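Local coordinates for UPF0147 protein MMP1188 (Methanococcus maripaludis S2, PDB 2QZG) that is of unknown function but folds as a four-helix protein of the archaeal UPF0147 family and assembles with a second copy of itself, at residues N18-L23 against A46-E51; E24-D29 against A38-A43; R34-A39 against S69-M74. One frame throughout, in Å; residues are numbered along the deposited sequence.

Interaction 1: N18-L23 against A46-E51; sequences NISSML and ALHNEE
Leu47 has chi1 -70°, which puts CG beside its backbone N, and chi2 177°, which carries CD1 toward helix 12-27. Ile19 meets it with CG2: chi1 -70° sets Ile19 CG1 beside the backbone N, which leaves CG2 anti to it. The contact belongs to an all-helical four-helix fold. Here the loop after helix 34-46 packs against the middle of helix 12-27. A type I beta turn from Ala46 to Asn49 carries the chain out of helix 34-46, and Leu47 and His48 are its two central residues.

The apolar part of the contact converges on one methyl. Leu47 CD1 lies 3.7 Å from Ile19 CG2, and the two side chains cross at about a right angle. One turn further along the helix, Leu23 CD1 comes to 4.2 Å from the same Leu47 CD1. Ser20 sits between Ile19 and Leu23 in sequence, and its OG is 4.1 Å from Leu47 CD1. Leu47 also touches Ala61 of helix 54-68 and Leu89 of helix 76-90, so this one side chain meets three helices. Ile19 extends the packing to Trp83 of the second subunit.

His48 lies at the solvent side. Its CA-CB bond does not aim at the helix, but the ring swings back toward it. Ser20 OG is hydrogen-bonded to Leu16 O one turn earlier, and His48 ND1 to Lys44 O. Ser20 OG lies at the edge of the imidazole, near the ring plane, 3.5 Å from His48 CE1 and 4.0 Å from His48 NE2.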
loop_
_atom_site.group_PDB
_atom_site.type_symbol
_atom_site.label_atom_id
_atom_site.label_comp_id
_atom_site.label_asym_id
_atom_site.label_seq_id
_atom_site.Cartn_x
_atom_site.Cartn_y
_atom_site.Cartn_z
ATOM N N ASN C 18 4.195 3.483 -9.889
ATOM C CA ASN C 18 3.259 2.518 -9.346
ATOM C C ASN C 18 2.059 3.166 -8.661
ATOM O O ASN C 18 0.938 2.700 -8.820
ATOM C CB ASN C 18 3.992 1.524 -8.449
ATOM C CG ASN C 18 4.541 0.338 -9.239
ATOM O OD1 ASN C 18 3.770 -0.505 -9.722
ATOM N ND2 ASN C 18 5.865 0.264 -9.375
ATOM N N ILE C 19 2.305 4.252 -7.924
ATOM C CA ILE C 19 1.237 5.064 -7.335
ATOM C C ILE C 19 0.325 5.699 -8.407
ATOM O O ILE C 19 -0.898 5.622 -8.292
ATOM C CB ILE C 19 1.792 6.161 -6.342
ATOM C CG1 ILE C 19 2.342 5.523 -5.062
ATOM C CG2 ILE C 19 0.680 7.185 -6.015
ATOM C CD1 ILE C 19 3.292 6.415 -4.233
ATOM N N SER C 20 0.906 6.301 -9.448
ATOM C CA SER C 20 0.139 6.905 -10.544
ATOM C C SER C 20 -0.765 5.884 -11.249
ATOM O O SER C 20 -1.924 6.169 -11.578
ATOM C CB SER C 20 1.079 7.537 -11.594
ATOM O OG SER C 20 2.050 8.368 -10.956
ATOM N N SER C 21 -0.199 4.707 -11.506
ATOM C CA SER C 21 -0.924 3.589 -12.073
ATOM C C SER C 21 -2.114 3.169 -11.189
ATOM O O SER C 21 -3.216 2.927 -11.688
ATOM C CB SER C 21 0.043 2.427 -12.269
ATOM O OG SER C 21 -0.601 1.192 -12.032
HETATM N N MSE C 22 -1.896 3.086 -9.879
HETATM C CA MSE C 22 -2.981 2.728 -8.968
HETATM C C MSE C 22 -4.076 3.787 -8.970
HETATM O O MSE C 22 -5.261 3.459 -8.978
HETATM C CB MSE C 22 -2.460 2.485 -7.558
HETATM C CG MSE C 22 -1.918 1.115 -7.343
HETATM SE SE MSE C 22 -1.094 1.065 -5.561
HETATM C CE MSE C 22 0.518 1.986 -6.013
ATOM N N LEU C 23 -3.670 5.056 -8.983
ATOM C CA LEU C 23 -4.609 6.167 -9.116
ATOM C C LEU C 23 -5.394 6.111 -10.426
ATOM O O LEU C 23 -6.601 6.352 -10.447
ATOM C CB LEU C 23 -3.879 7.506 -8.963
ATOM C CG LEU C 23 -3.522 7.910 -7.524
ATOM C CD1 LEU C 23 -2.526 9.071 -7.519
ATOM C CD2 LEU C 23 -4.771 8.269 -6.751
ATOM N N ALA C 46 -1.250 16.142 -9.150
ATOM C CA ALA C 46 -0.483 16.760 -8.052
ATOM C C ALA C 46 0.939 16.195 -7.943
ATOM O O ALA C 46 1.878 16.929 -7.639
ATOM C CB ALA C 46 -1.227 16.602 -6.719
ATOM N N LEU C 47 1.087 14.897 -8.209
ATOM C CA LEU C 47 2.394 14.210 -8.159
ATOM C C LEU C 47 3.380 14.654 -9.215
ATOM O O LEU C 47 4.580 14.442 -9.062
ATOM C CB LEU C 47 2.232 12.697 -8.286
ATOM C CG LEU C 47 1.601 11.961 -7.124
ATOM C CD1 LEU C 47 1.451 10.490 -7.472
ATOM C CD2 LEU C 47 2.457 12.143 -5.868
ATOM N N HIS C 48 2.866 15.237 -10.290
ATOM C CA HIS C 48 3.681 15.694 -11.394
ATOM C C HIS C 48 3.743 17.219 -11.447
ATOM O O HIS C 48 4.101 17.800 -12.465
ATOM C CB HIS C 48 3.139 15.100 -12.703
ATOM C CG HIS C 48 3.166 13.603 -12.725
ATOM N ND1 HIS C 48 2.190 12.830 -12.133
ATOM C CD2 HIS C 48 4.077 12.735 -13.232
ATOM C CE1 HIS C 48 2.487 11.552 -12.291
ATOM N NE2 HIS C 48 3.630 11.468 -12.950
ATOM N N ASN C 49 3.388 17.870 -10.345
ATOM C CA ASN C 49 3.536 19.310 -10.263
ATOM C C ASN C 49 4.992 19.611 -9.958
ATOM O O ASN C 49 5.376 19.689 -8.793
ATOM C CB ASN C 49 2.592 19.919 -9.213
ATOM C CG ASN C 49 2.630 21.446 -9.204
ATOM O OD1 ASN C 49 3.291 22.061 -10.032
ATOM N ND2 ASN C 49 1.920 22.058 -8.260
ATOM N N GLU C 50 5.795 19.765 -11.016
ATOM C CA GLU C 50 7.265 19.902 -10.904
ATOM C C GLU C 50 7.699 21.262 -10.342
ATOM O O GLU C 50 8.896 21.566 -10.187
ATOM C CB GLU C 50 7.934 19.612 -12.247
ATOM C CG GLU C 50 7.929 18.127 -12.649
ATOM C CD GLU C 50 8.911 17.832 -13.781
ATOM O OE1 GLU C 50 9.127 18.726 -14.629
ATOM O OE2 GLU C 50 9.472 16.707 -13.824
ATOM N N GLU C 51 6.690 22.063 -10.035
ATOM C CA GLU C 51 6.820 23.313 -9.311
ATOM C C GLU C 51 7.248 23.067 -7.858
ATOM O O GLU C 51 7.974 23.879 -7.274
ATOM C CB GLU C 51 5.452 23.975 -9.340
ATOM C CG GLU C 51 5.367 25.414 -8.934
ATOM C CD GLU C 51 3.924 25.876 -8.931
ATOM O OE1 GLU C 51 3.651 26.957 -9.499
ATOM O OE2 GLU C 51 3.062 25.140 -8.384
#

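Interaction 2: E24-D29 against A38-A43; sequences EEIVED and AAADNA
Two consecutive helices, 12-27 and 34-46, form a helical hairpin within the four-helix fold, and this contact lies near its turn. The backbones come close. Val27 CA and Ala40 CA are 6.0 Å apart, a spacing consistent with the small side chain of Ala40.

Ala40 CB points toward helix 12-27 and meets two branched residues. Ile26 CG2 is 3.8 Å from Ala40 CB, and Val27 CG2 is 3.9 Å from the same methyl. Ile26 continues inward to helix 76-90, where it touches Thr78, Gln81, Ile82 and Ile85. Val27 covers the outer part of the contact. Its chi1 of 171° sets CG1 anti to the backbone N and turns CG2 beside that N. Val27 CG2 then lies 3.5 Å from the backbone Asp41 N and 3.6 Å from Asp41 OD1. The valine and aspartate side chains cross at about a right angle, with both valine methyls against the carboxylate.

Glu24 adds a polar contact. Its CB leaves the helix away from the partner, but the chain bends at chi2 (51°) and brings the carboxylate back. Glu24 and Asp41 then run side by side, pointing the same way, with their carboxylate planes 75° apart. Glu24 OE1 is 3.9 Å from Asp41 OD1. Lys44, one turn beyond Ala40, forms a salt bridge with Glu24 OE1.

Two acids therefore stand close together beside an apolar seam. If both are ionised they would repel, and the ammonium of Lys44 would probably offset part of this. Across these two segments the attraction is probably mainly apolar, from the methyls of Ile26 and Val27 against Ala40 CB.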
loop_
_atom_site.group_PDB
_atom_site.type_symbol
_atom_site.label_atom_id
_atom_site.label_comp_id
_atom_site.label_asym_id
_atom_site.label_seq_id
_atom_site.Cartn_x
_atom_site.Cartn_y
_atom_site.Cartn_z
ATOM N N GLU C 24 -4.717 5.785 -11.517
ATOM C CA GLU C 24 -5.377 5.685 -12.828
ATOM C C GLU C 24 -6.448 4.601 -12.862
ATOM O O GLU C 24 -7.439 4.725 -13.590
ATOM C CB GLU C 24 -4.348 5.490 -13.944
ATOM C CG GLU C 24 -4.873 5.703 -15.383
ATOM C CD GLU C 24 -5.617 7.029 -15.594
ATOM O OE1 GLU C 24 -5.162 8.081 -15.073
ATOM O OE2 GLU C 24 -6.665 7.019 -16.279
ATOM N N GLU C 25 -6.250 3.557 -12.062
ATOM C CA GLU C 25 -7.203 2.460 -11.931
ATOM C C GLU C 25 -8.566 2.968 -11.436
ATOM O O GLU C 25 -9.604 2.654 -12.021
ATOM C CB GLU C 25 -6.636 1.371 -11.008
ATOM C CG GLU C 25 -7.357 0.016 -11.072
ATOM C CD GLU C 25 -6.613 -1.087 -10.308
ATOM O OE1 GLU C 25 -5.625 -0.777 -9.608
ATOM O OE2 GLU C 25 -7.014 -2.267 -10.411
ATOM N N ILE C 26 -8.551 3.769 -10.373
ATOM C CA ILE C 26 -9.762 4.419 -9.845
ATOM C C ILE C 26 -10.368 5.412 -10.847
ATOM O O ILE C 26 -11.597 5.509 -10.974
ATOM C CB ILE C 26 -9.442 5.205 -8.572
ATOM C CG1 ILE C 26 -8.863 4.269 -7.476
ATOM C CG2 ILE C 26 -10.668 5.992 -8.107
ATOM C CD1 ILE C 26 -8.357 5.016 -6.238
ATOM N N VAL C 27 -9.504 6.166 -11.523
ATOM C CA VAL C 27 -9.929 7.152 -12.527
ATOM C C VAL C 27 -10.759 6.480 -13.617
ATOM O O VAL C 27 -11.801 7.001 -14.013
ATOM C CB VAL C 27 -8.727 7.961 -13.111
ATOM C CG1 VAL C 27 -9.138 8.833 -14.333
ATOM C CG2 VAL C 27 -8.115 8.859 -12.039
ATOM N N GLU C 28 -10.305 5.325 -14.091
ATOM C CA GLU C 28 -10.993 4.627 -15.181
ATOM C C GLU C 28 -12.122 3.714 -14.689
ATOM O O GLU C 28 -12.772 3.054 -15.491
ATOM C CB GLU C 28 -9.975 3.850 -16.030
ATOM C CG GLU C 28 -8.902 4.760 -16.640
ATOM C CD GLU C 28 -7.867 4.052 -17.513
ATOM O OE1 GLU C 28 -8.159 2.950 -18.036
ATOM O OE2 GLU C 28 -6.757 4.626 -17.692
ATOM N N ASP C 29 -12.355 3.690 -13.375
ATOM C CA ASP C 29 -13.306 2.768 -12.755
ATOM C C ASP C 29 -14.716 3.358 -12.767
ATOM O O ASP C 29 -15.014 4.298 -12.041
ATOM C CB ASP C 29 -12.842 2.428 -11.325
ATOM C CG ASP C 29 -13.715 1.398 -10.638
ATOM O OD1 ASP C 29 -14.856 1.106 -11.089
ATOM O OD2 ASP C 29 -13.255 0.881 -9.605
ATOM N N ALA C 38 -12.586 12.001 -10.125
ATOM C CA ALA C 38 -11.915 13.290 -10.380
ATOM C C ALA C 38 -10.863 13.603 -9.308
ATOM O O ALA C 38 -9.770 14.079 -9.633
ATOM C CB ALA C 38 -12.918 14.427 -10.509
ATOM N N ALA C 39 -11.184 13.304 -8.045
ATOM C CA ALA C 39 -10.237 13.451 -6.933
ATOM C C ALA C 39 -8.969 12.611 -7.116
ATOM O O ALA C 39 -7.866 13.059 -6.778
ATOM C CB ALA C 39 -10.897 13.115 -5.601
ATOM N N ALA C 40 -9.132 11.406 -7.646
ATOM C CA ALA C 40 -8.006 10.522 -7.909
ATOM C C ALA C 40 -7.160 11.014 -9.106
ATOM O O ALA C 40 -5.955 10.752 -9.199
ATOM C CB ALA C 40 -8.499 9.111 -8.138
ATOM N N ASP C 41 -7.790 11.742 -10.015
ATOM C CA ASP C 41 -7.041 12.334 -11.118
ATOM C C ASP C 41 -6.304 13.580 -10.644
ATOM O O ASP C 41 -5.139 13.811 -10.993
ATOM C CB ASP C 41 -7.946 12.610 -12.306
ATOM C CG ASP C 41 -7.224 12.410 -13.609
ATOM O OD1 ASP C 41 -6.303 11.556 -13.625
ATOM O OD2 ASP C 41 -7.537 13.110 -14.597
ATOM N N ASN C 42 -6.973 14.335 -9.783
ATOM C CA ASN C 42 -6.375 15.491 -9.132
ATOM C C ASN C 42 -5.122 15.127 -8.340
ATOM O O ASN C 42 -4.090 15.817 -8.406
ATOM C CB ASN C 42 -7.418 16.163 -8.246
ATOM C CG ASN C 42 -8.541 16.802 -9.055
ATOM O OD1 ASN C 42 -8.411 16.999 -10.264
ATOM N ND2 ASN C 42 -9.642 17.123 -8.392
ATOM N N ALA C 43 -5.213 14.024 -7.603
ATOM C CA ALA C 43 -4.089 13.523 -6.810
ATOM C C ALA C 43 -2.940 13.099 -7.724
ATOM O O ALA C 43 -1.762 13.415 -7.472
ATOM C CB ALA C 43 -4.545 12.354 -5.961
#

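Interaction 3: R34-A39 against S69-M74; sequences RNIRAA and SEDPNM
The carboxamide of Asn35 and the carboxylate of Asp71 meet from opposite directions, with their planes 46° apart. The amide offers ND2 nearly in its own plane. The carboxylate receives it from above, with the donor 53° out of the plane of the acid. The hydrogen bond from Asn35 ND2 to Asp71 OD2 is 2.9 Å long and bent, at 142°. This pair joins the first turn of helix 34-46 to the loop between helices 54-68 and 76-90, at one end of the four-helix fold.

Asn35 holds CG between the backbone N and the carbonyl carbon. This directs the amide across to the loop. The bond lies on the exposed side of the contact.

Beneath it, Ile36 supplies the larger apolar surface. Ile36 CD1 lies 3.6 Å from Met74 CG, and Ile36 CG2 lies 4.0 Å from Met74 CE. Met74 is a selenomethionine. The bend of its chain at chi3 turns CE toward Ile36 CG2. Ile68 of helix 54-68 touches both Ile36 and Met74. Met74 also reaches Arg79 and Ile82 of helix 76-90.

Asp71 opens a type I beta turn that runs to Met74. Its two oxygens do different work. OD2 takes the asparagine. OD1 faces back into the turn, where Asn73 N gives it a weak hydrogen bond, and the same Asp71 OD1 rests 3.8 Å from Ile36 CD1.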
loop_
_atom_site.group_PDB
_atom_site.type_symbol
_atom_site.label_atom_id
_atom_site.label_comp_id
_atom_site.label_asym_id
_atom_site.label_seq_id
_atom_site.Cartn_x
_atom_site.Cartn_y
_atom_site.Cartn_z
ATOM N N ARG C 34 -18.289 10.107 -9.995
ATOM C CA ARG C 34 -17.427 10.942 -10.802
ATOM C C ARG C 34 -16.573 11.889 -9.961
ATOM O O ARG C 34 -15.441 12.159 -10.324
ATOM C CB ARG C 34 -18.240 11.682 -11.885
ATOM C CG ARG C 34 -18.814 10.717 -12.902
ATOM C CD ARG C 34 -19.360 11.376 -14.110
ATOM N NE ARG C 34 -18.342 11.585 -15.129
ATOM C CZ ARG C 34 -18.149 10.788 -16.174
ATOM N NH1 ARG C 34 -18.910 9.711 -16.358
ATOM N NH2 ARG C 34 -17.182 11.075 -17.026
ATOM N N ASN C 35 -17.093 12.371 -8.836
ATOM C CA ASN C 35 -16.314 13.264 -7.977
ATOM C C ASN C 35 -15.091 12.588 -7.318
ATOM O O ASN C 35 -14.080 13.230 -7.062
ATOM C CB ASN C 35 -17.200 13.939 -6.929
ATOM C CG ASN C 35 -17.680 12.978 -5.863
ATOM O OD1 ASN C 35 -18.273 11.941 -6.167
ATOM N ND2 ASN C 35 -17.422 13.318 -4.599
ATOM N N ILE C 36 -15.187 11.288 -7.081
ATOM C CA ILE C 36 -14.114 10.538 -6.433
ATOM C C ILE C 36 -13.053 10.141 -7.466
ATOM O O ILE C 36 -11.851 10.184 -7.188
ATOM C CB ILE C 36 -14.654 9.307 -5.671
ATOM C CG1 ILE C 36 -15.506 9.753 -4.487
ATOM C CG2 ILE C 36 -13.507 8.409 -5.190
ATOM C CD1 ILE C 36 -16.540 8.721 -4.032
ATOM N N ARG C 37 -13.515 9.717 -8.630
ATOM C CA ARG C 37 -12.682 9.554 -9.811
ATOM C C ARG C 37 -11.915 10.843 -10.191
ATOM O O ARG C 37 -10.743 10.777 -10.584
ATOM C CB ARG C 37 -13.555 9.110 -10.988
ATOM C CG ARG C 37 -14.267 7.764 -10.793
ATOM C CD ARG C 37 -15.296 7.503 -11.923
ATOM N NE ARG C 37 -14.641 7.372 -13.219
ATOM C CZ ARG C 37 -15.249 7.236 -14.396
ATOM N NH1 ARG C 37 -16.576 7.213 -14.504
ATOM N NH2 ARG C 37 -14.507 7.124 -15.482
ATOM N N ALA C 38 -12.586 12.001 -10.125
ATOM C CA ALA C 38 -11.915 13.290 -10.380
ATOM C C ALA C 38 -10.863 13.603 -9.308
ATOM O O ALA C 38 -9.770 14.079 -9.633
ATOM C CB ALA C 38 -12.918 14.427 -10.509
ATOM N N ALA C 39 -11.184 13.304 -8.045
ATOM C CA ALA C 39 -10.237 13.451 -6.933
ATOM C C ALA C 39 -8.969 12.611 -7.116
ATOM O O ALA C 39 -7.866 13.059 -6.778
ATOM C CB ALA C 39 -10.897 13.115 -5.601
ATOM N N SER C 69 -12.254 11.203 1.158
ATOM C CA SER C 69 -12.442 10.020 1.994
ATOM C C SER C 69 -13.658 10.147 2.882
ATOM O O SER C 69 -14.191 9.144 3.350
ATOM C CB SER C 69 -11.202 9.786 2.871
ATOM O OG SER C 69 -11.245 10.588 4.055
ATOM N N GLU C 70 -14.084 11.385 3.114
ATOM C CA GLU C 70 -15.219 11.666 3.981
ATOM C C GLU C 70 -16.542 11.656 3.196
ATOM O O GLU C 70 -17.616 11.911 3.751
ATOM C CB GLU C 70 -15.005 12.997 4.709
ATOM C CG GLU C 70 -15.567 13.031 6.141
ATOM C CD GLU C 70 -14.702 12.275 7.145
ATOM O OE1 GLU C 70 -13.473 12.151 6.921
ATOM O OE2 GLU C 70 -15.252 11.807 8.163
ATOM N N ASP C 71 -16.436 11.350 1.900
ATOM C CA ASP C 71 -17.584 11.197 1.008
ATOM C C ASP C 71 -18.367 9.940 1.406
ATOM O O ASP C 71 -17.809 8.842 1.422
ATOM C CB ASP C 71 -17.107 11.089 -0.446
ATOM C CG ASP C 71 -18.149 11.543 -1.447
ATOM O OD1 ASP C 71 -18.987 10.713 -1.861
ATOM O OD2 ASP C 71 -18.113 12.729 -1.842
ATOM N N PRO C 72 -19.664 10.095 1.717
ATOM C CA PRO C 72 -20.450 8.939 2.163
ATOM C C PRO C 72 -20.742 7.918 1.052
ATOM O O PRO C 72 -21.099 6.766 1.358
ATOM C CB PRO C 72 -21.752 9.572 2.675
ATOM C CG PRO C 72 -21.881 10.843 1.918
ATOM C CD PRO C 72 -20.467 11.333 1.677
ATOM N N ASN C 73 -20.591 8.338 -0.210
ATOM C CA ASN C 73 -20.902 7.488 -1.365
ATOM C C ASN C 73 -19.760 6.606 -1.846
ATOM O O ASN C 73 -19.872 5.900 -2.850
ATOM C CB ASN C 73 -21.433 8.326 -2.529
ATOM C CG ASN C 73 -22.935 8.170 -2.715
ATOM O OD1 ASN C 73 -23.660 7.824 -1.780
ATOM N ND2 ASN C 73 -23.403 8.400 -3.935
HETATM N N MSE C 74 -18.655 6.623 -1.129
HETATM C CA MSE C 74 -17.524 5.869 -1.622
HETATM C C MSE C 74 -17.607 4.358 -1.449
HETATM O O MSE C 74 -17.907 3.869 -0.351
HETATM C CB MSE C 74 -16.239 6.380 -1.056
HETATM C CG MSE C 74 -15.145 6.053 -2.019
HETATM SE SE MSE C 74 -13.590 6.199 -1.097
HETATM C CE MSE C 74 -13.343 8.125 -1.235
#

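Overall arrangement
Interactions 2 and 3 both lie on helix 34-46, and interaction 1 uses the loop just after it. Interactions 2 and 3 share Ala38 and Ala39; their centres are 10 Å apart. Arg37 bridges them: its NE lies 3.0 Å from Val27 O, a probable hydrogen bond onto the end of helix 12-27. Interactions 1 and 2 have centres 11 Å apart. Leu23 joins them, its CD2 lying 3.7 Å from Ala40 O. Interactions 1 and 3 lie on opposite sides of the chain centre, their centres 18 Å apart. Interaction 1 joins loop 46-51 to helix 12-27, interaction 2 joins helices 12-27 and 34-46, and interaction 3 joins loop 69-74 to helix 34-46.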